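PDB 6IWF: ferric iron-binding protein HitA from Pseudomonas aeruginosa PAO1, which binds ferric iron as a solute-binding protein, probably delivering the metal to an uptake transporter, and is implicated in gallium internalization. Local coordinates for residues Glu252-Lys255 with Ala256-Ser259. Sequence-based numbering, arbitrary orientation.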
ATOM      1  N   GLU A 252      -6.443 -10.540 -17.075  1.00 15.67           N
ATOM      2  CA  GLU A 252      -6.556 -11.735 -16.249  1.00 17.23           C
ATOM      3  C   GLU A 252      -5.757 -11.603 -14.953  1.00 16.10           C
ATOM      4  O   GLU A 252      -6.220 -12.021 -13.886  1.00 15.04           O
ATOM      5  CB  GLU A 252      -6.095 -12.953 -17.048  1.00 20.80           C
ATOM      6  CG  GLU A 252      -6.092 -14.247 -16.270  1.00 26.65           C
ATOM      7  CD  GLU A 252      -5.511 -15.405 -17.073  1.00 29.15           C
ATOM      8  OE1 GLU A 252      -5.228 -15.213 -18.276  1.00 37.36           O
ATOM      9  OE2 GLU A 252      -5.336 -16.496 -16.497  1.00 32.67           O
ATOM     10  N   GLY A 253      -4.548 -11.044 -15.029  1.00 15.13           N
ATOM     11  CA  GLY A 253      -3.738 -10.901 -13.828  1.00 12.43           C
ATOM     12  C   GLY A 253      -4.333  -9.904 -12.848  1.00 11.09           C
ATOM     13  O   GLY A 253      -4.428 -10.173 -11.649  1.00 11.40           O
ATOM     14  N   GLN A 254      -4.752  -8.745 -13.349  1.00 12.05           N
ATOM     15  CA  GLN A 254      -5.400  -7.768 -12.475  1.00 10.04           C
ATOM     16  C   GLN A 254      -6.620  -8.370 -11.789  1.00 15.22           C
ATOM     17  O   GLN A 254      -6.859  -8.131 -10.599  1.00 11.82           O
ATOM     18  CB  GLN A 254      -5.785  -6.529 -13.273  1.00  8.80           C
ATOM     19  CG  GLN A 254      -4.592  -5.754 -13.813  1.00  8.95           C
ATOM     20  CD  GLN A 254      -4.083  -4.734 -12.820  1.00 11.99           C
ATOM     21  OE1 GLN A 254      -4.623  -3.635 -12.722  1.00 11.84           O
ATOM     22  NE2 GLN A 254      -3.029  -5.085 -12.085  1.00  9.24           N
ATOM     23  N   LYS A 255      -7.402  -9.174 -12.515  1.00 14.52           N
ATOM     24  CA  LYS A 255      -8.580  -9.766 -11.890  1.00 14.30           C
ATOM     25  C   LYS A 255      -8.189 -10.753 -10.798  1.00 12.56           C
ATOM     26  O   LYS A 255      -8.802 -10.769  -9.727  1.00 11.96           O
ATOM     27  CB  LYS A 255      -9.461 -10.428 -12.950  1.00 18.87           C
ATOM     28  CG  LYS A 255     -10.125  -9.424 -13.872  1.00 25.39           C
ATOM     29  CD  LYS A 255     -11.402  -9.960 -14.503  1.00 36.21           C
ATOM     30  CE  LYS A 255     -12.354  -8.820 -14.838  1.00 40.23           C
ATOM     31  NZ  LYS A 255     -12.879  -8.169 -13.600  1.00 38.49           N
ATOM     32  N   ALA A 256      -7.144 -11.558 -11.032  1.00 11.07           N
ATOM     33  CA  ALA A 256      -6.667 -12.468  -9.995  1.00 11.64           C
ATOM     34  C   ALA A 256      -6.224 -11.703  -8.756  1.00 10.38           C
ATOM     35  O   ALA A 256      -6.539 -12.089  -7.623  1.00 11.69           O
ATOM     36  CB  ALA A 256      -5.513 -13.317 -10.536  1.00 15.68           C
ATOM     37  N   ILE A 257      -5.484 -10.610  -8.955  1.00 10.01           N
ATOM     38  CA  ILE A 257      -5.011  -9.814  -7.827  1.00  9.22           C
ATOM     39  C   ILE A 257      -6.187  -9.183  -7.089  1.00 11.01           C
ATOM     40  O   ILE A 257      -6.273  -9.248  -5.857  1.00 11.20           O
ATOM     41  CB  ILE A 257      -4.005  -8.757  -8.318  1.00  9.73           C
ATOM     42  CG1 ILE A 257      -2.695  -9.440  -8.746  1.00 11.74           C
ATOM     43  CG2 ILE A 257      -3.743  -7.711  -7.252  1.00 11.52           C
ATOM     44  CD1 ILE A 257      -1.791  -8.550  -9.576  1.00 12.66           C
ATOM     45  N   LEU A 258      -7.121  -8.585  -7.837  1.00 12.60           N
ATOM     46  CA  LEU A 258      -8.255  -7.901  -7.224  1.00 11.37           C
ATOM     47  C   LEU A 258      -9.221  -8.866  -6.546  1.00 13.34           C
ATOM     48  O   LEU A 258      -9.977  -8.446  -5.663  1.00 16.07           O
ATOM     49  CB  LEU A 258      -8.975  -7.059  -8.275  1.00 13.08           C
ATOM     50  CG  LEU A 258      -8.081  -5.900  -8.744  1.00 18.86           C
ATOM     51  CD1 LEU A 258      -8.761  -5.071  -9.832  1.00 23.22           C
ATOM     52  CD2 LEU A 258      -7.680  -5.038  -7.554  1.00 17.91           C
ATOM     53  N   SER A 259      -9.182 -10.155  -6.899  1.00 15.15           N
ATOM     54  CA  SER A 259     -10.017 -11.133  -6.212  1.00 13.79           C
ATOM     55  C   SER A 259      -9.603 -11.326  -4.756  1.00 18.56           C
ATOM     56  O   SER A 259     -10.402 -11.836  -3.960  1.00 19.19           O
ATOM     57  CB  SER A 259      -9.977 -12.474  -6.960  1.00 13.72           C
ATOM     58  OG  SER A 259      -8.686 -13.077  -6.875  1.00 16.99           O
TER
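The short amphipathic helix 251-258 is knit together here by successive i to i+4 backbone hydrogen bonds, which join E252-K255 to A256-S259. A256 N donates to E252 O, I257 N to G253 O at 2.9 Å and L258 N to Q254 O at 2.8 Å, all with N-H...O angles of 160° or more. The bond from S259 N to K255 O is more bent, at 135°. S259 OG also turns back to A256 O at 2.5 Å, shorter than usual, so its exact geometry is doubtful; chi1 of 68° places OG between the backbone N and the carbonyl carbon, from where serine's short hydroxyl arm can reach the carbonyl three residues earlier.

Across the turn, side chains lie against carbonyl oxygens more than against one another. The CG1 arm of I257 runs alongside G253 O at 3.5 Å, and its CD1 stays 3.7 Å from the same oxygen; G253, buried and without a side chain, probably lets this face lie close to its surroundings. L258 holds CG beside its own backbone N, anti to the carbonyl carbon, which brings CG to 3.1 Å from Q254 O. A256, with just a methyl, rests its CB 3.5 Å from G253 O. The long, flexible chains of E252 and K255 suit the solvent-facing side.

Q254 is the buried polar residue, and its amide is satisfied on both ends: NE2 donates to M248 O and I99 O, while OE1 accepts from R267 N. That amide ties the helix to the end of helix 238-248, to strand 97-108 and to the chain following strand 264-265. I257 packs onto I99 and T100 of strand 97-108 and onto T15 and I19 of helix 13-27, whereas L258 touches T100 and P265 of strand 264-265.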